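Local coordinates for protein guanine deaminase (Escherichia coli, PDB 6OHB) that catalyses the zinc-dependent hydrolytic deamination of guanine to xanthine and ammonia, the first step of guanine degradation, at residues Y85-M90 with P108-Y113; T143-S148 with D176-T181; K167-R172 with Y204-R209; F78-I83 with M324-G329. All coordinates share one frame; numbering follows the deposited sequence.

Interaction 1: residues Y85-M90 with P108-Y113; sequences YPQSEM and PTERRY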
loop_
_atom_site.group_PDB
_atom_site.type_symbol
_atom_site.label_atom_id
_atom_site.label_comp_id
_atom_site.label_asym_id
_atom_site.label_seq_id
_atom_site.Cartn_x
_atom_site.Cartn_y
_atom_site.Cartn_z
ATOM N N TYR A 85 -14.981 14.531 -2.522
ATOM C CA TYR A 85 -14.292 15.641 -3.186
ATOM C C TYR A 85 -13.596 16.617 -2.234
ATOM O O TYR A 85 -12.418 16.937 -2.473
ATOM C CB TYR A 85 -15.291 16.351 -4.116
ATOM C CG TYR A 85 -15.181 17.863 -4.236
ATOM C CD1 TYR A 85 -14.043 18.471 -4.767
ATOM C CD2 TYR A 85 -16.239 18.684 -3.851
ATOM C CE1 TYR A 85 -13.953 19.848 -4.884
ATOM C CE2 TYR A 85 -16.158 20.066 -3.969
ATOM C CZ TYR A 85 -15.016 20.640 -4.485
ATOM O OH TYR A 85 -14.936 22.013 -4.600
ATOM N N PRO A 86 -14.241 17.148 -1.171
ATOM C CA PRO A 86 -13.588 18.205 -0.380
ATOM C C PRO A 86 -12.701 17.690 0.746
ATOM O O PRO A 86 -12.769 18.206 1.867
ATOM C CB PRO A 86 -14.778 18.991 0.177
ATOM C CG PRO A 86 -15.809 17.940 0.409
ATOM C CD PRO A 86 -15.626 16.918 -0.709
ATOM N N GLN A 87 -11.872 16.678 0.480
ATOM C CA GLN A 87 -11.084 16.070 1.545
ATOM C C GLN A 87 -9.675 15.680 1.116
ATOM O O GLN A 87 -8.995 14.964 1.865
ATOM C CB GLN A 87 -11.803 14.832 2.092
ATOM C CG GLN A 87 -13.037 15.139 2.924
ATOM C CD GLN A 87 -13.696 13.887 3.452
ATOM O OE1 GLN A 87 -13.145 12.790 3.340
ATOM N NE2 GLN A 87 -14.875 14.041 4.043
ATOM N N SER A 88 -9.211 16.127 -0.055
ATOM C CA SER A 88 -7.915 15.682 -0.558
ATOM C C SER A 88 -6.774 16.082 0.374
ATOM O O SER A 88 -5.809 15.327 0.540
ATOM C CB SER A 88 -7.681 16.245 -1.961
ATOM O OG SER A 88 -8.677 15.801 -2.868
ATOM N N GLU A 89 -6.870 17.252 1.003
ATOM C CA GLU A 89 -5.787 17.785 1.820
ATOM C C GLU A 89 -5.792 17.269 3.255
ATOM O O GLU A 89 -4.865 17.582 4.009
ATOM C CB GLU A 89 -5.839 19.319 1.826
ATOM C CG GLU A 89 -7.048 19.907 2.538
ATOM C CD GLU A 89 -8.211 20.188 1.600
ATOM O OE1 GLU A 89 -8.496 19.344 0.720
ATOM O OE2 GLU A 89 -8.842 21.258 1.743
ATOM N N MET A 90 -6.790 16.477 3.639
ATOM C CA MET A 90 -6.960 16.086 5.034
ATOM C C MET A 90 -5.761 15.296 5.545
ATOM O O MET A 90 -5.400 14.255 4.987
ATOM C CB MET A 90 -8.239 15.264 5.190
ATOM C CG MET A 90 -8.941 15.469 6.522
ATOM S SD MET A 90 -10.080 14.134 6.934
ATOM C CE MET A 90 -10.839 13.845 5.357
ATOM N N PRO A 108 -13.660 20.143 9.927
ATOM C CA PRO A 108 -12.866 21.363 9.686
ATOM C C PRO A 108 -12.271 21.411 8.292
ATOM O O PRO A 108 -12.173 22.492 7.699
ATOM C CB PRO A 108 -11.778 21.300 10.772
ATOM C CG PRO A 108 -12.312 20.376 11.807
ATOM C CD PRO A 108 -13.118 19.361 11.053
ATOM N N THR A 109 -11.874 20.259 7.750
ATOM C CA THR A 109 -11.391 20.220 6.374
ATOM C C THR A 109 -12.483 20.666 5.408
ATOM O O THR A 109 -12.251 21.517 4.542
ATOM C CB THR A 109 -10.898 18.816 6.026
ATOM O OG1 THR A 109 -9.818 18.461 6.898
ATOM C CG2 THR A 109 -10.416 18.763 4.582
ATOM N N GLU A 110 -13.689 20.108 5.550
ATOM C CA GLU A 110 -14.759 20.458 4.621
ATOM C C GLU A 110 -15.265 21.880 4.824
ATOM O O GLU A 110 -15.900 22.430 3.916
ATOM C CB GLU A 110 -15.936 19.490 4.771
ATOM C CG GLU A 110 -15.621 18.035 4.480
ATOM C CD GLU A 110 -16.875 17.184 4.425
ATOM O OE1 GLU A 110 -17.970 17.717 4.712
ATOM O OE2 GLU A 110 -16.766 15.978 4.115
ATOM N N ARG A 111 -14.998 22.486 5.990
ATOM C CA ARG A 111 -15.406 23.870 6.230
ATOM C C ARG A 111 -14.725 24.846 5.279
ATOM O O ARG A 111 -15.321 25.862 4.904
ATOM C CB ARG A 111 -15.113 24.262 7.679
ATOM N N ARG A 112 -13.495 24.547 4.859
ATOM C CA ARG A 112 -12.737 25.458 4.009
ATOM C C ARG A 112 -13.343 25.610 2.620
ATOM O O ARG A 112 -12.924 26.503 1.876
ATOM C CB ARG A 112 -11.290 24.967 3.911
ATOM C CG ARG A 112 -10.770 24.431 5.242
ATOM C CD ARG A 112 -9.523 23.558 5.120
ATOM N NE ARG A 112 -8.467 24.136 4.292
ATOM C CZ ARG A 112 -7.173 23.859 4.444
ATOM N NH1 ARG A 112 -6.266 24.415 3.650
ATOM N NH2 ARG A 112 -6.789 23.018 5.395
ATOM N N TYR A 113 -14.317 24.778 2.263
ATOM C CA TYR A 113 -14.922 24.782 0.939
ATOM C C TYR A 113 -16.138 25.700 0.833
ATOM O O TYR A 113 -16.861 25.635 -0.167
ATOM C CB TYR A 113 -15.277 23.347 0.533
ATOM C CG TYR A 113 -14.038 22.529 0.222
ATOM C CD1 TYR A 113 -13.275 21.973 1.240
ATOM C CD2 TYR A 113 -13.613 22.350 -1.087
ATOM C CE1 TYR A 113 -12.135 21.246 0.962
ATOM C CE2 TYR A 113 -12.475 21.622 -1.373
ATOM C CZ TYR A 113 -11.739 21.074 -0.346
ATOM O OH TYR A 113 -10.603 20.349 -0.630
#
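Thr109 of helix 98-111 meets the 85-90 loop with both branches of its side chain. Its CG2 faces the carbonyl of Pro86 and the carboxylate carbon of Glu89, while OG1, hydrogen-bonded to the carbonyl of His105 in its own helix, lies against CG of Met90. Glu110 follows with an extended chain whose carboxylate reaches the amide of Gln87. Gln87 NE2 donates to Glu110 OE2 over 2.7 Å, almost in the amide plane and onto the lone pair turned away from OE1; the two flat groups are only 29° from coplanar. Glu110 OE1 forms a salt bridge with Arg209. Arg112 adds a long electrostatic contact, since Glu89 OE2 sits 3.9 Å from Arg112 NE over one face of the guanidinium, with no N-H aimed at it. Tyr113 packs its ring against Pro86 and Tyr85. Pro86 CB stands 3.4 Å from the centroid of the Tyr113 ring in a CH-pi contact, 7° off its normal, and the ring turns an edge to the face of Tyr85 in a T-shaped pair with centroids 5.5 Å apart. At its far end Tyr113 OH donates to the syn lone pair of Glu89 OE1 at 2.7 Å, while Tyr118 OH bonds OE2, so both oxygens of this buried carboxylate are engaged. Glu89 CG lies between its backbone N and carbonyl carbon (chi1 67°), and a bend at chi2 brings the acid to the tyrosine. The arrangement fixes the loop after barrel strand 73-84, which by similarity binds substrate through Tyr85, Pro86 and Gln87, in an amidohydrolase active site.

Interaction 2: residues T143-S148 with D176-T181; sequences TVHPQS and DYLLDT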
loop_
_atom_site.group_PDB
_atom_site.type_symbol
_atom_site.label_atom_id
_atom_site.label_comp_id
_atom_site.label_asym_id
_atom_site.label_seq_id
_atom_site.Cartn_x
_atom_site.Cartn_y
_atom_site.Cartn_z
ATOM N N THR A 143 -20.221 18.727 -1.065
ATOM C CA THR A 143 -20.266 19.534 0.138
ATOM C C THR A 143 -21.692 19.593 0.666
ATOM O O THR A 143 -22.631 19.054 0.075
ATOM C CB THR A 143 -19.787 20.952 -0.178
ATOM O OG1 THR A 143 -20.265 21.323 -1.485
ATOM C CG2 THR A 143 -18.278 21.029 -0.164
ATOM N N VAL A 144 -21.855 20.253 1.811
ATOM C CA VAL A 144 -23.197 20.669 2.188
ATOM C C VAL A 144 -23.563 21.948 1.442
ATOM O O VAL A 144 -24.739 22.192 1.165
ATOM C CB VAL A 144 -23.303 20.849 3.710
ATOM C CG1 VAL A 144 -24.753 20.776 4.146
ATOM C CG2 VAL A 144 -22.475 19.799 4.419
ATOM N N HIS A 145 -22.560 22.747 1.070
ATOM C CA HIS A 145 -22.755 24.000 0.344
ATOM C C HIS A 145 -23.000 23.718 -1.133
ATOM O O HIS A 145 -22.227 22.980 -1.750
ATOM C CB HIS A 145 -21.537 24.901 0.490
ATOM C CG HIS A 145 -20.805 24.728 1.783
ATOM N ND1 HIS A 145 -21.219 25.314 2.959
ATOM C CD2 HIS A 145 -19.684 24.028 2.085
ATOM C CE1 HIS A 145 -20.382 24.990 3.928
ATOM N NE2 HIS A 145 -19.442 24.210 3.424
ATOM N N PRO A 146 -24.049 24.287 -1.734
ATOM C CA PRO A 146 -24.314 24.019 -3.159
ATOM C C PRO A 146 -23.274 24.605 -4.100
ATOM O O PRO A 146 -23.107 24.085 -5.213
ATOM C CB PRO A 146 -25.691 24.665 -3.392
ATOM C CG PRO A 146 -26.207 25.047 -2.015
ATOM C CD PRO A 146 -25.006 25.246 -1.161
ATOM N N GLN A 147 -22.549 25.647 -3.684
ATOM C CA GLN A 147 -21.601 26.292 -4.585
ATOM C C GLN A 147 -20.416 25.387 -4.902
ATOM O O GLN A 147 -19.906 25.392 -6.029
ATOM C CB GLN A 147 -21.117 27.608 -3.976
ATOM N N SER A 148 -19.971 24.589 -3.930
ATOM C CA SER A 148 -18.861 23.678 -4.188
ATOM C C SER A 148 -19.274 22.530 -5.099
ATOM O O SER A 148 -18.468 22.072 -5.918
ATOM C CB SER A 148 -18.286 23.156 -2.877
ATOM N N ASP A 176 -21.970 23.963 13.534
ATOM C CA ASP A 176 -22.983 24.784 12.877
ATOM C C ASP A 176 -22.549 25.233 11.489
ATOM O O ASP A 176 -23.399 25.437 10.612
ATOM C CB ASP A 176 -23.317 25.996 13.748
ATOM C CG ASP A 176 -24.409 25.702 14.760
ATOM O OD1 ASP A 176 -24.439 24.571 15.294
ATOM O OD2 ASP A 176 -25.239 26.600 15.020
ATOM N N TYR A 177 -21.243 25.380 11.260
ATOM C CA TYR A 177 -20.777 25.841 9.958
ATOM C C TYR A 177 -20.982 24.811 8.854
ATOM O O TYR A 177 -20.777 25.141 7.682
ATOM C CB TYR A 177 -19.300 26.250 10.036
ATOM C CG TYR A 177 -18.352 25.188 10.562
ATOM C CD1 TYR A 177 -18.046 24.057 9.809
ATOM C CD2 TYR A 177 -17.741 25.332 11.802
ATOM C CE1 TYR A 177 -17.177 23.092 10.284
ATOM C CE2 TYR A 177 -16.867 24.374 12.283
ATOM C CZ TYR A 177 -16.589 23.256 11.520
ATOM O OH TYR A 177 -15.719 22.297 11.994
ATOM N N LEU A 178 -21.374 23.579 9.191
ATOM C CA LEU A 178 -21.519 22.507 8.213
ATOM C C LEU A 178 -22.917 21.890 8.225
ATOM O O LEU A 178 -23.091 20.751 7.780
ATOM C CB LEU A 178 -20.463 21.426 8.452
ATOM C CG LEU A 178 -19.899 20.764 7.195
ATOM C CD1 LEU A 178 -18.840 21.649 6.557
ATOM C CD2 LEU A 178 -19.345 19.381 7.511
ATOM N N LEU A 179 -23.914 22.608 8.737
ATOM C CA LEU A 179 -25.278 22.106 8.840
ATOM C C LEU A 179 -26.202 22.855 7.891
ATOM O O LEU A 179 -26.043 24.060 7.674
ATOM C CB LEU A 179 -25.813 22.235 10.267
ATOM C CG LEU A 179 -25.154 21.368 11.335
ATOM C CD1 LEU A 179 -25.807 21.618 12.689
ATOM C CD2 LEU A 179 -25.238 19.902 10.947
ATOM N N ASP A 180 -27.164 22.132 7.324
ATOM C CA ASP A 180 -28.279 22.742 6.624
ATOM C C ASP A 180 -29.547 22.582 7.470
ATOM O O ASP A 180 -29.477 22.296 8.675
ATOM C CB ASP A 180 -28.399 22.133 5.217
ATOM C CG ASP A 180 -28.459 20.606 5.226
ATOM O OD1 ASP A 180 -29.040 20.021 6.164
ATOM O OD2 ASP A 180 -27.925 19.984 4.280
ATOM N N THR A 181 -30.701 22.773 6.842
ATOM C CA THR A 181 -31.991 22.448 7.427
ATOM C C THR A 181 -32.715 21.520 6.462
ATOM O O THR A 181 -32.317 21.383 5.304
ATOM C CB THR A 181 -32.831 23.708 7.696
ATOM O OG1 THR A 181 -33.243 24.289 6.452
ATOM C CG2 THR A 181 -32.021 24.734 8.481
#
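Val144 and Leu178 bring together two loops of the amidohydrolase TIM barrel, the one leading into helix 146-158 and the one leading from strand 164-169 toward helix 182-196. The close part centres on Val144, whose two methyl groups divide the work. CG2 lies 3.5 Å from the carbonyl O of Leu178 and 3.9 Å from CG of the same residue, the two side chains meeting at a slant. CG1, placed anti to the backbone N (chi1 -159°), instead turns to Asp180 and approaches its OD2 to 3.3 Å, the valine and aspartate side chains running roughly perpendicular. Both oxygens of that carboxylate have partners: OD1 takes a hydrogen bond from Gln218, and OD2 receives the Met170 backbone N and a salt bridge from Lys167. The valine methyl therefore packs against an acid already held by other residues, and no hydrogen bond spans the two segments. Toward solvent the fit slackens. The exposed Tyr177 offers mainly its backbone, with its carbonyl O 3.8 Å from His145 CE1, near the plane of the imidazole at its edge, while its side chain lies against Phe107 and Arg111 of helix 98-111. His145, at the N-cap position of helix 146-158, is braced within its own segment by a 2.6 Å hydrogen bond from Thr143 OG1 to His145 O. Its ring crosses Leu178 at about a right angle, with NE2, which has no polar partner in the model, 4.1 Å from Leu178 CD1.

Interaction 3: residues K167-R172 with Y204-R209; sequences KVMMDR and YAITPR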
loop_
_atom_site.group_PDB
_atom_site.type_symbol
_atom_site.label_atom_id
_atom_site.label_comp_id
_atom_site.label_asym_id
_atom_site.label_seq_id
_atom_site.Cartn_x
_atom_site.Cartn_y
_atom_site.Cartn_z
ATOM N N LYS A 167 -25.030 17.152 -3.422
ATOM C CA LYS A 167 -24.812 17.941 -2.218
ATOM C C LYS A 167 -25.056 17.100 -0.971
ATOM O O LYS A 167 -26.014 16.326 -0.904
ATOM C CB LYS A 167 -25.731 19.160 -2.219
ATOM C CG LYS A 167 -25.675 19.998 -0.963
ATOM C CD LYS A 167 -26.908 20.879 -0.851
ATOM C CE LYS A 167 -27.717 20.541 0.390
ATOM N NZ LYS A 167 -26.955 20.802 1.637
ATOM N N VAL A 168 -24.185 17.266 0.025
ATOM C CA VAL A 168 -24.346 16.556 1.288
ATOM C C VAL A 168 -25.539 17.129 2.040
ATOM O O VAL A 168 -25.694 18.351 2.154
ATOM C CB VAL A 168 -23.065 16.654 2.130
ATOM C CG1 VAL A 168 -23.273 15.993 3.485
ATOM C CG2 VAL A 168 -21.893 16.025 1.404
ATOM N N MET A 169 -26.412 16.246 2.520
ATOM C CA MET A 169 -27.535 16.625 3.366
ATOM C C MET A 169 -27.205 16.247 4.805
ATOM O O MET A 169 -27.038 15.061 5.113
ATOM C CB MET A 169 -28.816 15.933 2.893
ATOM C CG MET A 169 -29.155 16.194 1.428
ATOM S SD MET A 169 -30.574 15.250 0.824
ATOM C CE MET A 169 -31.658 15.305 2.242
ATOM N N MET A 170 -27.115 17.249 5.680
ATOM C CA MET A 170 -26.828 17.012 7.097
ATOM C C MET A 170 -27.303 18.210 7.909
ATOM O O MET A 170 -26.802 19.324 7.718
ATOM C CB MET A 170 -25.335 16.752 7.317
ATOM C CG MET A 170 -24.411 17.706 6.577
ATOM S SD MET A 170 -22.662 17.393 6.900
ATOM C CE MET A 170 -22.702 17.077 8.657
ATOM N N ASP A 171 -28.255 17.989 8.822
ATOM C CA ASP A 171 -28.848 19.087 9.584
ATOM C C ASP A 171 -28.682 18.959 11.096
ATOM O O ASP A 171 -29.229 19.790 11.831
ATOM C CB ASP A 171 -30.334 19.245 9.232
ATOM C CG ASP A 171 -31.185 18.075 9.696
ATOM O OD1 ASP A 171 -30.627 16.998 9.995
ATOM O OD2 ASP A 171 -32.424 18.235 9.754
ATOM N N ARG A 172 -27.952 17.958 11.588
ATOM C CA ARG A 172 -27.778 17.812 13.027
ATOM C C ARG A 172 -26.473 17.083 13.328
ATOM O O ARG A 172 -25.862 16.472 12.448
ATOM C CB ARG A 172 -28.965 17.075 13.661
ATOM C CG ARG A 172 -28.987 15.583 13.400
ATOM C CD ARG A 172 -30.211 14.940 14.027
ATOM N NE ARG A 172 -30.282 13.510 13.746
ATOM C CZ ARG A 172 -31.269 12.714 14.153
ATOM N NH1 ARG A 172 -32.273 13.208 14.864
ATOM N NH2 ARG A 172 -31.250 11.425 13.848
ATOM N N TYR A 204 -26.799 13.121 -10.921
ATOM C CA TYR A 204 -26.936 13.602 -9.552
ATOM C C TYR A 204 -27.290 12.459 -8.608
ATOM O O TYR A 204 -28.061 11.562 -8.958
ATOM C CB TYR A 204 -27.988 14.712 -9.443
ATOM C CG TYR A 204 -27.994 15.371 -8.077
ATOM C CD1 TYR A 204 -28.712 14.815 -7.017
ATOM C CD2 TYR A 204 -27.273 16.531 -7.841
ATOM C CE1 TYR A 204 -28.708 15.402 -5.769
ATOM C CE2 TYR A 204 -27.268 17.124 -6.598
ATOM C CZ TYR A 204 -27.984 16.554 -5.565
ATOM O OH TYR A 204 -27.981 17.137 -4.323
ATOM N N ALA A 205 -26.733 12.513 -7.398
ATOM C CA ALA A 205 -27.021 11.550 -6.344
ATOM C C ALA A 205 -27.548 12.283 -5.120
ATOM O O ALA A 205 -26.904 13.216 -4.632
ATOM C CB ALA A 205 -25.775 10.743 -5.977
ATOM N N ILE A 206 -28.723 11.877 -4.637
ATOM C CA ILE A 206 -29.221 12.380 -3.362
ATOM C C ILE A 206 -28.322 11.833 -2.264
ATOM O O ILE A 206 -28.232 10.616 -2.065
ATOM C CB ILE A 206 -30.682 11.981 -3.134
ATOM C CG1 ILE A 206 -31.579 12.593 -4.209
ATOM C CG2 ILE A 206 -31.131 12.424 -1.750
ATOM C CD1 ILE A 206 -32.638 11.646 -4.707
ATOM N N THR A 207 -27.649 12.728 -1.547
ATOM C CA THR A 207 -26.503 12.363 -0.720
ATOM C C THR A 207 -26.697 12.860 0.706
ATOM O O THR A 207 -26.194 13.930 1.084
ATOM C CB THR A 207 -25.211 12.919 -1.324
ATOM O OG1 THR A 207 -25.167 12.621 -2.724
ATOM C CG2 THR A 207 -24.008 12.308 -0.669
ATOM N N PRO A 208 -27.437 12.115 1.528
ATOM C CA PRO A 208 -27.337 12.316 2.979
ATOM C C PRO A 208 -26.057 11.656 3.473
ATOM O O PRO A 208 -25.759 10.517 3.105
ATOM C CB PRO A 208 -28.588 11.619 3.527
ATOM C CG PRO A 208 -28.926 10.571 2.484
ATOM C CD PRO A 208 -28.433 11.089 1.159
ATOM N N ARG A 209 -25.295 12.376 4.303
ATOM C CA ARG A 209 -24.011 11.851 4.760
ATOM C C ARG A 209 -24.193 10.491 5.422
ATOM O O ARG A 209 -23.677 9.475 4.939
ATOM C CB ARG A 209 -23.332 12.836 5.716
ATOM C CG ARG A 209 -21.901 12.430 6.055
ATOM C CD ARG A 209 -21.211 13.420 6.973
ATOM N NE ARG A 209 -20.988 14.717 6.342
ATOM C CZ ARG A 209 -19.878 15.056 5.694
ATOM N NH1 ARG A 209 -18.875 14.191 5.579
ATOM N NH2 ARG A 209 -19.772 16.265 5.161
#
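Strands 164-169 and 203-208 are neighbouring parallel staves of the TIM barrel, linked through helix 182-196 in a right-handed beta-alpha-beta crossover, and Met169 pairs with Pro208 near their C-terminal ends. The firm backbone bond runs from Met169 N to Thr207 O at 2.7 Å; the return bond, from Arg209 N to Met169 O, is weak at 3.3 Å. Pro208 CA also approaches Met169 O in a CA-H...O contact. At the other end of the pairing, the Tyr204 side chain crosses to the neighbouring strand, and its hydroxyl accepts a hydrogen bond from Lys167 N over 3.1 Å. Apolar contacts fill in beside the backbone: Met169 SD lies 3.9 Å from Ile206 CG2, and Val168 CG1 comes equally near to Arg209 CB. Beyond the strands, Met170 and Arg209 meet at a slant. Met170 CG sits between its backbone N and carbonyl carbon (chi1 45°), which swings the thioether toward the guanidinium, and SD receives a weak hydrogen bond from Arg209 NE at 3.2 Å, lying near the guanidinium plane at its edge. With NH2 already paired with Glu110, a soft sulfur acceptor on one nitrogen and a carboxylate on another would probably help to limit rotation of this guanidinium, consistent with a defined orientation for an arginine that, by similarity, contributes to substrate binding.

Interaction 4: residues F78-I83 with M324-G329; sequences FVDTHI and MGTDIG. With ZN (zinc ion), chain E.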
loop_
_atom_site.group_PDB
_atom_site.type_symbol
_atom_site.label_atom_id
_atom_site.label_comp_id
_atom_site.label_asym_id
_atom_site.label_seq_id
_atom_site.Cartn_x
_atom_site.Cartn_y
_atom_site.Cartn_z
ATOM N N PHE A 78 -11.349 3.256 -15.044
ATOM C CA PHE A 78 -11.721 2.758 -13.728
ATOM C C PHE A 78 -12.920 3.513 -13.162
ATOM O O PHE A 78 -13.123 4.708 -13.427
ATOM C CB PHE A 78 -10.535 2.844 -12.764
ATOM C CG PHE A 78 -9.337 2.065 -13.222
ATOM C CD1 PHE A 78 -9.475 0.761 -13.673
ATOM C CD2 PHE A 78 -8.077 2.641 -13.224
ATOM C CE1 PHE A 78 -8.381 0.040 -14.106
ATOM C CE2 PHE A 78 -6.975 1.923 -13.657
ATOM C CZ PHE A 78 -7.130 0.620 -14.099
ATOM N N VAL A 79 -13.685 2.802 -12.331
ATOM C CA VAL A 79 -14.933 3.283 -11.752
ATOM C C VAL A 79 -14.762 3.304 -10.236
ATOM O O VAL A 79 -14.650 2.247 -9.598
ATOM C CB VAL A 79 -16.123 2.404 -12.156
ATOM C CG1 VAL A 79 -17.404 2.935 -11.530
ATOM C CG2 VAL A 79 -16.240 2.337 -13.684
ATOM N N ASP A 80 -14.769 4.508 -9.660
ATOM C CA ASP A 80 -14.575 4.731 -8.230
ATOM C C ASP A 80 -15.936 5.013 -7.598
ATOM O O ASP A 80 -16.502 6.092 -7.795
ATOM C CB ASP A 80 -13.619 5.903 -8.017
ATOM C CG ASP A 80 -13.071 5.974 -6.601
ATOM O OD1 ASP A 80 -13.743 5.495 -5.659
ATOM O OD2 ASP A 80 -11.962 6.526 -6.438
ATOM N N THR A 81 -16.440 4.071 -6.799
ATOM C CA THR A 81 -17.832 4.138 -6.362
ATOM C C THR A 81 -18.056 4.866 -5.036
ATOM O O THR A 81 -19.208 4.952 -4.599
ATOM C CB THR A 81 -18.429 2.729 -6.267
ATOM O OG1 THR A 81 -17.702 1.949 -5.308
ATOM C CG2 THR A 81 -18.402 2.037 -7.630
ATOM N N HIS A 82 -17.018 5.414 -4.400
ATOM C CA HIS A 82 -17.219 6.259 -3.216
ATOM C C HIS A 82 -15.954 7.074 -2.981
ATOM O O HIS A 82 -14.907 6.511 -2.649
ATOM C CB HIS A 82 -17.572 5.429 -1.980
ATOM C CG HIS A 82 -17.763 6.246 -0.737
ATOM N ND1 HIS A 82 -18.857 7.059 -0.537
ATOM C CD2 HIS A 82 -16.991 6.379 0.369
ATOM C CE1 HIS A 82 -18.755 7.653 0.638
ATOM N NE2 HIS A 82 -17.632 7.256 1.209
ATOM N N ILE A 83 -16.056 8.389 -3.145
ATOM C CA ILE A 83 -14.925 9.283 -2.931
ATOM C C ILE A 83 -15.475 10.639 -2.503
ATOM O O ILE A 83 -16.536 11.065 -2.967
ATOM C CB ILE A 83 -14.039 9.362 -4.197
ATOM C CG1 ILE A 83 -12.826 10.265 -3.963
ATOM C CG2 ILE A 83 -14.852 9.796 -5.417
ATOM C CD1 ILE A 83 -11.799 10.205 -5.079
ATOM N N MET A 324 -15.804 -0.793 -6.036
ATOM C CA MET A 324 -14.667 -0.344 -5.240
ATOM C C MET A 324 -14.677 1.173 -5.074
ATOM O O MET A 324 -14.906 1.908 -6.035
ATOM C CB MET A 324 -13.346 -0.772 -5.884
ATOM C CG MET A 324 -13.200 -2.268 -6.139
ATOM S SD MET A 324 -13.292 -3.281 -4.653
ATOM C CE MET A 324 -11.990 -2.544 -3.659
ATOM N N GLY A 325 -14.420 1.633 -3.852
ATOM C CA GLY A 325 -14.281 3.050 -3.576
ATOM C C GLY A 325 -12.999 3.321 -2.815
ATOM O O GLY A 325 -12.479 2.462 -2.105
ATOM N N THR A 326 -12.461 4.521 -3.012
ATOM C CA THR A 326 -11.246 4.937 -2.310
ATOM C C THR A 326 -11.449 5.570 -0.919
ATOM O O THR A 326 -10.503 5.522 -0.118
ATOM C CB THR A 326 -10.435 5.908 -3.181
ATOM O OG1 THR A 326 -11.232 7.046 -3.520
ATOM C CG2 THR A 326 -9.954 5.227 -4.453
ATOM N N ASP A 327 -12.653 6.078 -0.595
ATOM C CA ASP A 327 -12.918 7.039 0.503
ATOM C C ASP A 327 -11.760 8.006 0.646
ATOM O O ASP A 327 -11.212 8.187 1.732
ATOM C CB ASP A 327 -13.309 6.408 1.864
ATOM C CG ASP A 327 -14.545 7.159 2.496
ATOM O OD1 ASP A 327 -14.868 8.208 2.013
ATOM O OD2 ASP A 327 -15.249 6.867 3.453
ATOM N N ILE A 328 -11.368 8.609 -0.485
ATOM C CA ILE A 328 -10.350 9.650 -0.420
ATOM C C ILE A 328 -10.788 10.669 0.612
ATOM O O ILE A 328 -11.979 10.967 0.738
ATOM C CB ILE A 328 -10.087 10.274 -1.803
ATOM C CG1 ILE A 328 -9.006 9.483 -2.529
ATOM C CG2 ILE A 328 -9.688 11.740 -1.698
ATOM C CD1 ILE A 328 -7.630 9.704 -1.900
ATOM N N GLY A 329 -9.820 11.190 1.361
ATOM C CA GLY A 329 -10.060 11.754 2.671
ATOM C C GLY A 329 -9.477 10.803 3.700
ATOM O O GLY A 329 -8.311 10.934 4.089
HETATM ZN ZN ZN E . -16.879 8.151 2.842
HETATM O O HOH W 1 -15.497 -0.247 -8.779
#
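His82 and Asp327 join the first barrel strand to the loop after strand 321-324 at the zinc centre of this amidohydrolase TIM barrel. From its CB, the Asp327 side chain first passes His82 CD2 at 4.0 Å. CG draws nearer to the same ring carbon, and the carboxylate then grips the zinc in bidentate fashion, OD1 and OD2 each 2.2 Å from the metal, its plane turned 66° from the imidazole. His82 NE2 binds the ion alongside, and His84 and His237 complete the site; His82 ND1 is held by His235, a second-shell residue that helps to fix the ring's rotation. The metal-binding loop is pinned by backbone bonds: Asp327 N donates to His82 O, and Thr81 N points nearly straight at Met324 O (2.8 Å, 176°). Asp80, with CG anti to its backbone N (chi1 -165°), holds Thr326 at two points, OD1 receiving its backbone N and OD2 its hydroxyl on the syn lone pair. Gly325 CA lies close against Asp80 OD1 and the strand backbone near His82. Past these polar links, Ile83 and Ile328 run side by side and pack tightly, with Ile83 CG1 3.5 Å from Ile328 CB.

Overall arrangement
Interaction 4 supplies two of the zinc ligands, and the other contacts lie on the end of the barrel that carries the zinc and probably the substrate pocket. Interaction 1 touches it where Gln87 OE1 approaches Gly329 CA at 3.3 Å. Measured from the nearest side-chain atom to the metal, Gln87 is about 6 Å from the zinc. Interactions 1 and 3 are coupled by the salt bridge of Glu110 to Arg209, about 7 Å from the metal on the same measure. Interactions 2 and 3, with centres about 9 Å apart, interlock through Lys167, whose NZ reaches both Val144 O and Asp180. Leu178 of interaction 2 packs on Glu110 but stays about 12 Å from the zinc, placing that contact in an outer layer.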